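Local atomic coordinates of VC0179-like protein (Escherichia coli, PDB entry 4XJ6), a protein that probably joins ATP and GTP into the cyclic dinucleotide cyclic GMP-AMP, as a bacterial homologue of cyclic GMP-AMP synthase. Residues Leu308-His313 against Pro330-Arg335; Leu324-Leu329 against Glu367-Ile372; Arg335-Pro340 against Lys346-Ala351. One frame throughout, in Å; residues are numbered along the deposited sequence.

Contact 1: residues Leu308-His313 against Pro330-Arg335; sequences LDRESH and PEEFNR
Arg310 and Glu332 approach from opposite directions and form the salt bridge of this contact, with Arg335 as the third participant. With CG anti to the backbone N (chi1 -175°), the Arg310 chain leaves the last turn of helix 297-310 toward helix 318-335, and a bend at chi3 (-48°) turns its guanidinium to the acid. Glu332 OE2 lies at the edge of the guanidinium, close to its plane, and the guanidinium and carboxylate planes are 23° apart, nearly coplanar. This single oxygen takes both terminal nitrogens. Arg310 NH2 to Glu332 OE2 measures 2.4 Å, a value so short that its exact length is doubtful, while Arg310 NH1 adds a weak, bent bond to the same Glu332 OE2 at 2.8 Å. Glu332, folded at chi2, swings its carboxylate back toward Arg310. Arg335 approaches differently: its chain runs extended from CG to NE and sets NH1 over one face of the Arg310 guanidinium, displaced toward the rim. Arg335 NH1 and Arg310 NH2 are 3.1 Å apart, but both are donors and form no bond. Within 308-313, Glu311 OE2 lies 3.6 Å from Arg310 NH1 as a second acidic partner. The Arg310 charge is probably shared between Glu311 and Glu332 in a salt-bridge network, and this pair of carboxylates probably offsets the cost of holding Arg335 so close.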
loop_
_atom_site.group_PDB
_atom_site.type_symbol
_atom_site.label_atom_id
_atom_site.label_comp_id
_atom_site.label_asym_id
_atom_site.label_seq_id
_atom_site.Cartn_x
_atom_site.Cartn_y
_atom_site.Cartn_z
ATOM N N LEU A 308 17.893 13.026 3.867
ATOM C CA LEU A 308 18.737 13.129 2.682
ATOM C C LEU A 308 18.628 14.491 2.005
ATOM O O LEU A 308 19.503 14.874 1.232
ATOM C CB LEU A 308 18.392 12.017 1.688
ATOM C CG LEU A 308 18.710 10.596 2.159
ATOM C CD1 LEU A 308 18.529 9.603 1.026
ATOM C CD2 LEU A 308 20.122 10.522 2.720
ATOM N N ASP A 309 17.550 15.218 2.287
ATOM C CA ASP A 309 17.406 16.579 1.781
ATOM C C ASP A 309 18.221 17.546 2.625
ATOM O O ASP A 309 18.791 18.509 2.112
ATOM C CB ASP A 309 15.936 17.014 1.770
ATOM C CG ASP A 309 15.217 16.609 0.501
ATOM O OD1 ASP A 309 15.859 16.604 -0.569
ATOM O OD2 ASP A 309 14.011 16.300 0.572
ATOM N N ARG A 310 18.283 17.271 3.922
ATOM C CA ARG A 310 18.919 18.171 4.874
ATOM C C ARG A 310 20.425 17.956 4.995
ATOM O O ARG A 310 21.187 18.913 5.142
ATOM C CB ARG A 310 18.272 18.006 6.251
ATOM C CG ARG A 310 18.771 18.981 7.306
ATOM C CD ARG A 310 18.400 18.517 8.707
ATOM N NE ARG A 310 16.996 18.130 8.801
ATOM C CZ ARG A 310 16.566 17.009 9.372
ATOM N NH1 ARG A 310 17.432 16.157 9.908
ATOM N NH2 ARG A 310 15.268 16.737 9.408
ATOM N N GLU A 311 20.849 16.699 4.932
ATOM C CA GLU A 311 22.235 16.347 5.214
ATOM C C GLU A 311 23.015 16.001 3.952
ATOM O O GLU A 311 22.535 15.249 3.102
ATOM C CB GLU A 311 22.289 15.171 6.192
ATOM C CG GLU A 311 21.316 15.282 7.361
ATOM C CD GLU A 311 21.733 16.318 8.390
ATOM O OE1 GLU A 311 22.837 16.889 8.260
ATOM O OE2 GLU A 311 20.956 16.561 9.337
ATOM N N SER A 312 24.219 16.551 3.838
ATOM C CA SER A 312 25.103 16.232 2.725
ATOM C C SER A 312 25.585 14.786 2.823
ATOM O O SER A 312 25.951 14.320 3.901
ATOM C CB SER A 312 26.300 17.186 2.696
ATOM O OG SER A 312 27.167 16.946 3.793
ATOM N N HIS A 313 25.583 14.077 1.699
ATOM C CA HIS A 313 26.011 12.683 1.687
ATOM C C HIS A 313 26.520 12.265 0.315
ATOM O O HIS A 313 26.430 13.022 -0.651
ATOM C CB HIS A 313 24.860 11.771 2.118
ATOM C CG HIS A 313 23.647 11.878 1.248
ATOM N ND1 HIS A 313 22.737 12.907 1.364
ATOM C CD2 HIS A 313 23.193 11.085 0.248
ATOM C CE1 HIS A 313 21.776 12.745 0.473
ATOM N NE2 HIS A 313 22.030 11.646 -0.218
ATOM N N PRO A 330 15.897 8.044 14.346
ATOM C CA PRO A 330 15.072 8.179 15.554
ATOM C C PRO A 330 14.717 9.628 15.885
ATOM O O PRO A 330 13.659 9.886 16.461
ATOM C CB PRO A 330 15.957 7.581 16.652
ATOM C CG PRO A 330 16.911 6.704 15.941
ATOM C CD PRO A 330 17.180 7.382 14.645
ATOM N N GLU A 331 15.590 10.561 15.520
ATOM C CA GLU A 331 15.352 11.971 15.808
ATOM C C GLU A 331 14.305 12.554 14.869
ATOM O O GLU A 331 13.597 13.495 15.225
ATOM C CB GLU A 331 16.653 12.767 15.713
ATOM C CG GLU A 331 17.695 12.360 16.741
ATOM C CD GLU A 331 17.194 12.488 18.170
ATOM O OE1 GLU A 331 16.426 13.431 18.461
ATOM O OE2 GLU A 331 17.567 11.637 19.004
ATOM N N GLU A 332 14.210 11.990 13.670
ATOM C CA GLU A 332 13.177 12.391 12.724
ATOM C C GLU A 332 11.796 12.073 13.268
ATOM O O GLU A 332 10.886 12.900 13.202
ATOM C CB GLU A 332 13.376 11.699 11.379
ATOM C CG GLU A 332 14.454 12.325 10.538
ATOM C CD GLU A 332 14.209 13.798 10.297
ATOM O OE1 GLU A 332 13.060 14.167 9.977
ATOM O OE2 GLU A 332 15.163 14.588 10.436
ATOM N N PHE A 333 11.649 10.866 13.804
ATOM C CA PHE A 333 10.379 10.426 14.368
ATOM C C PHE A 333 10.121 11.071 15.726
ATOM O O PHE A 333 8.979 11.143 16.174
ATOM C CB PHE A 333 10.351 8.900 14.480
ATOM C CG PHE A 333 10.094 8.204 13.171
ATOM C CD1 PHE A 333 11.081 8.123 12.208
ATOM C CD2 PHE A 333 8.857 7.635 12.904
ATOM C CE1 PHE A 333 10.843 7.489 11.001
ATOM C CE2 PHE A 333 8.612 7.000 11.702
ATOM C CZ PHE A 333 9.611 6.929 10.746
ATOM N N ASN A 334 11.183 11.540 16.377
ATOM C CA ASN A 334 11.044 12.306 17.611
ATOM C C ASN A 334 10.569 13.722 17.317
ATOM O O ASN A 334 9.846 14.326 18.109
ATOM C CB ASN A 334 12.366 12.343 18.381
ATOM C CG ASN A 334 12.561 11.120 19.251
ATOM O OD1 ASN A 334 11.597 10.547 19.760
ATOM N ND2 ASN A 334 13.813 10.714 19.433
ATOM N N ARG A 335 10.982 14.246 16.168
ATOM C CA ARG A 335 10.528 15.552 15.706
ATOM C C ARG A 335 9.091 15.481 15.210
ATOM O O ARG A 335 8.383 16.488 15.170
ATOM C CB ARG A 335 11.421 16.076 14.583
ATOM C CG ARG A 335 12.780 16.581 15.031
ATOM C CD ARG A 335 13.575 17.090 13.839
ATOM N NE ARG A 335 14.822 17.734 14.240
ATOM C CZ ARG A 335 15.656 18.331 13.395
ATOM N NH1 ARG A 335 15.377 18.366 12.099
ATOM N NH2 ARG A 335 16.770 18.894 13.846
#

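Contact 2: residues Leu324-Leu329 against Glu367-Ile372; sequences LIARLL and EGLYGI
Both Arg327 and Tyr370 hold CG anti to the backbone N, and these first torsions bring the arginine chain and the phenol ring together beside the helix pair. For Tyr370 (chi1 -174°) the result is a ring laid alongside helix 318-335. Arg327 then bends at chi2 and chi3 and drapes itself over one face of that ring. Its CB sits 3.8 Å from the centroid of the Tyr370 ring, with the line between them 13° off the ring normal, the geometry of a CH-pi contact near the ring centre. Farther along, Arg327 CD covers the same face nearer its rim, at 3.7 Å from Tyr370 CE2. The Arg327 NE is closer still, 3.1 Å from Tyr370 CE2, yet the guanidinium meets the ring obliquely, neither flat on it nor square to it. Tyr370 OH lies near the edge of the guanidinium, 3.5 Å from Arg327 NE, but at an angle too poor for a hydrogen bond.

Ala326 provides the close point between the backbones. Its CB lies 3.7 Å from Leu369 CG and near the plane of the Tyr370 ring at its edge, and its small size fits a helix-axis separation of 7.7 Å. A water joins the two backbones, donating to Ala326 O at 2.6 Å and accepting from Tyr370 N, so that a carbonyl and an amide facing the interface are linked without touching. The segments run roughly antiparallel, at 148° between their N-to-C directions. Helix 274-289 packs against both segments, Met282 touching Leu329 and Leu369; helix 297-310 packs on Ile325, Leu328 and Leu329, and Ala392 of helix 382-393 lies against Leu369.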
loop_
_atom_site.group_PDB
_atom_site.type_symbol
_atom_site.label_atom_id
_atom_site.label_comp_id
_atom_site.label_asym_id
_atom_site.label_seq_id
_atom_site.Cartn_x
_atom_site.Cartn_y
_atom_site.Cartn_z
ATOM N N LEU A 324 24.327 7.154 8.047
ATOM C CA LEU A 324 23.795 8.494 8.267
ATOM C C LEU A 324 22.306 8.436 8.583
ATOM O O LEU A 324 21.829 9.073 9.522
ATOM C CB LEU A 324 24.037 9.372 7.039
ATOM C CG LEU A 324 23.315 10.719 7.013
ATOM C CD1 LEU A 324 23.812 11.620 8.135
ATOM C CD2 LEU A 324 23.476 11.396 5.656
ATOM N N ILE A 325 21.581 7.663 7.783
ATOM C CA ILE A 325 20.143 7.501 7.948
ATOM C C ILE A 325 19.793 6.865 9.291
ATOM O O ILE A 325 18.909 7.347 10.000
ATOM C CB ILE A 325 19.557 6.653 6.804
ATOM C CG1 ILE A 325 19.579 7.449 5.499
ATOM C CG2 ILE A 325 18.135 6.207 7.120
ATOM C CD1 ILE A 325 19.163 6.642 4.299
ATOM N N ALA A 326 20.497 5.791 9.634
ATOM C CA ALA A 326 20.251 5.061 10.876
ATOM C C ALA A 326 20.458 5.948 12.100
ATOM O O ALA A 326 19.681 5.902 13.052
ATOM C CB ALA A 326 21.152 3.837 10.956
ATOM N N ARG A 327 21.508 6.761 12.063
ATOM C CA ARG A 327 21.838 7.653 13.170
ATOM C C ARG A 327 20.744 8.691 13.426
ATOM O O ARG A 327 20.398 8.972 14.575
ATOM C CB ARG A 327 23.169 8.361 12.898
ATOM C CG ARG A 327 23.435 9.572 13.783
ATOM C CD ARG A 327 23.875 9.173 15.180
ATOM N NE ARG A 327 25.325 9.045 15.272
ATOM C CZ ARG A 327 26.072 9.622 16.206
ATOM N NH1 ARG A 327 25.508 10.372 17.142
ATOM N NH2 ARG A 327 27.387 9.446 16.205
ATOM N N LEU A 328 20.197 9.246 12.350
ATOM C CA LEU A 328 19.287 10.383 12.448
ATOM C C LEU A 328 17.812 9.989 12.419
ATOM O O LEU A 328 16.945 10.794 12.766
ATOM C CB LEU A 328 19.573 11.372 11.317
ATOM C CG LEU A 328 20.894 12.133 11.430
ATOM C CD1 LEU A 328 21.093 13.063 10.244
ATOM C CD2 LEU A 328 20.935 12.910 12.736
ATOM N N LEU A 329 17.530 8.757 12.006
ATOM C CA LEU A 329 16.151 8.286 11.887
ATOM C C LEU A 329 15.326 8.411 13.178
ATOM O O LEU A 329 14.174 8.839 13.119
ATOM C CB LEU A 329 16.124 6.831 11.409
ATOM C CG LEU A 329 14.745 6.325 10.989
ATOM C CD1 LEU A 329 14.320 6.961 9.669
ATOM C CD2 LEU A 329 14.724 4.807 10.901
ATOM N N GLU A 367 16.539 3.166 17.194
ATOM C CA GLU A 367 17.805 3.533 17.819
ATOM C C GLU A 367 18.783 2.359 17.822
ATOM O O GLU A 367 19.997 2.549 17.873
ATOM C CB GLU A 367 17.568 4.029 19.245
ATOM C CG GLU A 367 16.862 5.379 19.316
ATOM C CD GLU A 367 16.368 5.715 20.710
ATOM O OE1 GLU A 367 16.235 4.787 21.533
ATOM O OE2 GLU A 367 16.112 6.908 20.980
ATOM N N GLY A 368 18.252 1.143 17.753
ATOM C CA GLY A 368 19.089 -0.042 17.751
ATOM C C GLY A 368 19.832 -0.262 16.445
ATOM O O GLY A 368 20.869 -0.925 16.421
ATOM N N LEU A 369 19.302 0.298 15.361
ATOM C CA LEU A 369 19.861 0.076 14.029
ATOM C C LEU A 369 21.288 0.594 13.863
ATOM O O LEU A 369 22.148 -0.118 13.344
ATOM C CB LEU A 369 18.969 0.721 12.967
ATOM C CG LEU A 369 19.480 0.592 11.529
ATOM C CD1 LEU A 369 19.723 -0.871 11.163
ATOM C CD2 LEU A 369 18.525 1.247 10.541
ATOM N N TYR A 370 21.530 1.831 14.285
ATOM C CA TYR A 370 22.832 2.471 14.103
ATOM C C TYR A 370 23.956 1.676 14.760
ATOM O O TYR A 370 25.071 1.614 14.240
ATOM C CB TYR A 370 22.803 3.897 14.659
ATOM C CG TYR A 370 24.058 4.698 14.382
ATOM C CD1 TYR A 370 24.531 4.860 13.086
ATOM C CD2 TYR A 370 24.756 5.307 15.414
ATOM C CE1 TYR A 370 25.672 5.595 12.827
ATOM C CE2 TYR A 370 25.897 6.047 15.167
ATOM C CZ TYR A 370 26.350 6.188 13.870
ATOM O OH TYR A 370 27.489 6.921 13.617
ATOM N N GLY A 371 23.654 1.058 15.898
ATOM C CA GLY A 371 24.634 0.262 16.612
ATOM C C GLY A 371 24.997 -1.009 15.875
ATOM O O GLY A 371 26.142 -1.455 15.904
ATOM N N ILE A 372 24.006 -1.590 15.209
ATOM C CA ILE A 372 24.200 -2.815 14.449
ATOM C C ILE A 372 25.116 -2.585 13.245
ATOM O O ILE A 372 26.023 -3.376 12.979
ATOM C CB ILE A 372 22.850 -3.385 13.973
ATOM C CG1 ILE A 372 22.041 -3.899 15.168
ATOM C CG2 ILE A 372 23.064 -4.476 12.936
ATOM C CD1 ILE A 372 20.621 -4.277 14.821
HETATM O O HOH W 1 19.587 4.198 14.962
#

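Contact 3: residues Arg335-Pro340 against Lys346-Ala351; sequences RGVESP and KPLFPA. With GH3 (3'-deoxy-guanosine-5'-triphosphate), chain D.
Ser339 and Leu348 belong to a pocket for 3'-deoxy-guanosine-5'-triphosphate, and the strand-like pairing behind them contains a classic beta bulge. Val337 and Phe349 form an antiparallel hydrogen-bonded pair: Val337 N donates to Phe349 O at 2.8 Å, and Phe349 N returns a bond to Val337 O at 3.1 Å. Leu348 N also reaches Val337 O, at 2.7 Å but weakly, with an N-H...O angle of 123°. One carbonyl is therefore gripped by two successive amides, because Leu348 and Phe349 both stand opposite Val337. Gly336, leaving the helix with a positive phi of 96°, lies close against the other backbone, its CA 3.2 Å from Phe349 O.

Leu348 carries CG anti to its carbonyl carbon (chi1 -60°) and divides its branches between two surfaces. Leu348 CD1 rests on Pro340 CD at 3.7 Å, the two side chains crossing at about a right angle, whereas Leu348 CD2 lies between Ser339 CB and the base, 3.7 Å from the nucleotide's O6. Val337 CB meets Phe349 CB at 3.9 Å. The Ser339 hydroxyl is held by Asp344 and by the amide of Asp341, and Asp344 itself bonds the nucleotide, so Ser339 probably helps to position that carboxylate. Two residues, Leu348 and Phe349, facing the single Val337 are the mark of a classic beta bulge, which here carries Leu348 in the nucleotide pocket.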
loop_
_atom_site.group_PDB
_atom_site.type_symbol
_atom_site.label_atom_id
_atom_site.label_comp_id
_atom_site.label_asym_id
_atom_site.label_seq_id
_atom_site.Cartn_x
_atom_site.Cartn_y
_atom_site.Cartn_z
ATOM N N ARG A 335 10.982 14.246 16.168
ATOM C CA ARG A 335 10.528 15.552 15.706
ATOM C C ARG A 335 9.091 15.481 15.210
ATOM O O ARG A 335 8.383 16.488 15.170
ATOM C CB ARG A 335 11.421 16.076 14.583
ATOM C CG ARG A 335 12.780 16.581 15.031
ATOM C CD ARG A 335 13.575 17.090 13.839
ATOM N NE ARG A 335 14.822 17.734 14.240
ATOM C CZ ARG A 335 15.656 18.331 13.395
ATOM N NH1 ARG A 335 15.377 18.366 12.099
ATOM N NH2 ARG A 335 16.770 18.894 13.846
ATOM N N GLY A 336 8.669 14.280 14.830
ATOM C CA GLY A 336 7.375 14.089 14.203
ATOM C C GLY A 336 7.547 14.074 12.699
ATOM O O GLY A 336 8.312 14.867 12.149
ATOM N N VAL A 337 6.849 13.160 12.033
ATOM C CA VAL A 337 6.934 13.047 10.583
ATOM C C VAL A 337 5.632 13.504 9.938
ATOM O O VAL A 337 4.619 12.809 9.998
ATOM C CB VAL A 337 7.250 11.601 10.138
ATOM C CG1 VAL A 337 7.447 11.543 8.631
ATOM C CG2 VAL A 337 8.482 11.073 10.862
ATOM N N GLU A 338 5.664 14.683 9.327
ATOM C CA GLU A 338 4.485 15.232 8.669
ATOM C C GLU A 338 4.256 14.567 7.319
ATOM O O GLU A 338 5.204 14.164 6.646
ATOM C CB GLU A 338 4.622 16.746 8.500
ATOM C CG GLU A 338 4.690 17.510 9.815
ATOM C CD GLU A 338 4.875 19.001 9.614
ATOM O OE1 GLU A 338 4.721 19.466 8.464
ATOM O OE2 GLU A 338 5.176 19.706 10.600
ATOM N N SER A 339 2.991 14.447 6.932
ATOM C CA SER A 339 2.644 13.834 5.657
ATOM C C SER A 339 3.099 14.695 4.485
ATOM O O SER A 339 2.960 15.917 4.514
ATOM C CB SER A 339 1.135 13.585 5.573
ATOM O OG SER A 339 0.779 13.049 4.307
ATOM N N PRO A 340 3.654 14.054 3.447
ATOM C CA PRO A 340 4.005 14.763 2.212
ATOM C C PRO A 340 2.756 15.275 1.498
ATOM O O PRO A 340 2.851 16.092 0.582
ATOM C CB PRO A 340 4.730 13.700 1.384
ATOM C CG PRO A 340 4.314 12.392 1.966
ATOM C CD PRO A 340 4.088 12.646 3.422
ATOM N N LYS A 346 -3.686 14.872 10.124
ATOM C CA LYS A 346 -2.778 14.319 11.120
ATOM C C LYS A 346 -1.432 13.977 10.498
ATOM O O LYS A 346 -1.357 13.613 9.324
ATOM C CB LYS A 346 -3.388 13.077 11.766
ATOM C CG LYS A 346 -4.642 13.362 12.576
ATOM C CD LYS A 346 -5.414 12.089 12.875
ATOM C CE LYS A 346 -4.587 11.111 13.687
ATOM N NZ LYS A 346 -5.363 9.883 14.014
ATOM N N PRO A 347 -0.354 14.094 11.284
ATOM C CA PRO A 347 0.965 13.724 10.766
ATOM C C PRO A 347 1.096 12.208 10.625
ATOM O O PRO A 347 0.286 11.472 11.190
ATOM C CB PRO A 347 1.918 14.269 11.828
ATOM C CG PRO A 347 1.122 14.214 13.090
ATOM C CD PRO A 347 -0.295 14.532 12.689
ATOM N N LEU A 348 2.092 11.751 9.872
ATOM C CA LEU A 348 2.343 10.320 9.724
ATOM C C LEU A 348 2.804 9.737 11.051
ATOM O O LEU A 348 2.542 8.574 11.364
ATOM C CB LEU A 348 3.392 10.062 8.642
ATOM C CG LEU A 348 3.067 10.554 7.233
ATOM C CD1 LEU A 348 4.246 10.319 6.308
ATOM C CD2 LEU A 348 1.824 9.865 6.699
ATOM N N PHE A 349 3.488 10.567 11.829
ATOM C CA PHE A 349 4.043 10.160 13.111
ATOM C C PHE A 349 4.141 11.383 14.015
ATOM O O PHE A 349 4.742 12.387 13.633
ATOM C CB PHE A 349 5.417 9.521 12.912
ATOM C CG PHE A 349 5.779 8.514 13.959
ATOM C CD1 PHE A 349 5.455 7.178 13.789
ATOM C CD2 PHE A 349 6.459 8.895 15.104
ATOM C CE1 PHE A 349 5.794 6.245 14.743
ATOM C CE2 PHE A 349 6.800 7.962 16.063
ATOM C CZ PHE A 349 6.466 6.636 15.880
ATOM N N PRO A 350 3.546 11.308 15.216
ATOM C CA PRO A 350 3.481 12.472 16.108
ATOM C C PRO A 350 4.847 12.908 16.633
ATOM O O PRO A 350 5.794 12.122 16.598
ATOM C CB PRO A 350 2.601 11.980 17.259
ATOM C CG PRO A 350 2.795 10.503 17.270
ATOM C CD PRO A 350 2.931 10.115 15.823
ATOM N N ALA A 351 4.939 14.150 17.104
ATOM C CA ALA A 351 6.134 14.625 17.789
ATOM C C ALA A 351 6.289 13.865 19.099
ATOM O O ALA A 351 5.319 13.299 19.603
ATOM C CB ALA A 351 6.056 16.129 18.037
HETATM P PG GH3 D . 4.778 -1.320 0.815
HETATM O O1G GH3 D . 5.223 -1.618 2.225
HETATM O O2G GH3 D . 3.318 -1.654 0.634
HETATM O O3G GH3 D . 5.585 -2.152 -0.151
HETATM O O3B GH3 D . 5.037 0.247 0.544
HETATM P PB GH3 D . 3.884 1.241 0.008
HETATM O O1B GH3 D . 4.525 2.427 -0.668
HETATM O O2B GH3 D . 2.967 0.565 -0.979
HETATM O O3A GH3 D . 3.111 1.731 1.337
HETATM P PA GH3 D . 1.586 1.338 1.663
HETATM O O1A GH3 D . 1.393 1.326 3.162
HETATM O O2A GH3 D . 1.203 0.010 1.059
HETATM O "O5'" GH3 D . 0.679 2.496 1.010
HETATM C "C5'" GH3 D . 0.396 2.514 -0.370
HETATM C "C4'" GH3 D . -0.115 3.894 -0.759
HETATM O "O4'" GH3 D . -1.155 4.272 0.118
HETATM C "C3'" GH3 D . 0.943 4.979 -0.669
HETATM C "C2'" GH3 D . 0.148 6.201 -0.261
HETATM O "O2'" GH3 D . -0.204 6.947 -1.403
HETATM C "C1'" GH3 D . -1.107 5.656 0.400
HETATM N N9 GH3 D . -0.984 5.819 1.855
HETATM C C8 GH3 D . -0.699 4.815 2.743
HETATM N N7 GH3 D . -0.672 5.333 3.994
HETATM C C5 GH3 D . -0.946 6.658 3.910
HETATM C C6 GH3 D . -1.049 7.655 4.871
HETATM O O6 GH3 D . -0.875 7.385 6.057
HETATM N N1 GH3 D . -1.346 8.944 4.488
HETATM C C2 GH3 D . -1.542 9.243 3.157
HETATM N N2 GH3 D . -1.830 10.492 2.794
HETATM N N3 GH3 D . -1.438 8.248 2.207
HETATM C C4 GH3 D . -1.146 6.977 2.572
HETATM O O HOH W 2 0.806 15.813 8.071
#

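Overall arrangement
Helix 297-310 ends in 308-313, and the chain returns along helix 318-335 to 330-335, where contact 1 closes the first loop. Before that closure, 324-329 on the same helix opens contact 2, which waits for 367-372 on helix 357-377; contacts 1 and 2 therefore cross. Contact 3 begins at Arg335, the residue it shares with contact 1, follows it in series, and closes a short loop nested wholly inside contact 2. Phe333 packs on Phe349 to join contacts 1 and 3, while Pro330 against Glu367 joins contacts 1 and 2. Helix 318-335 thus links two helices of the C-terminal region to a nucleotide-lining loop.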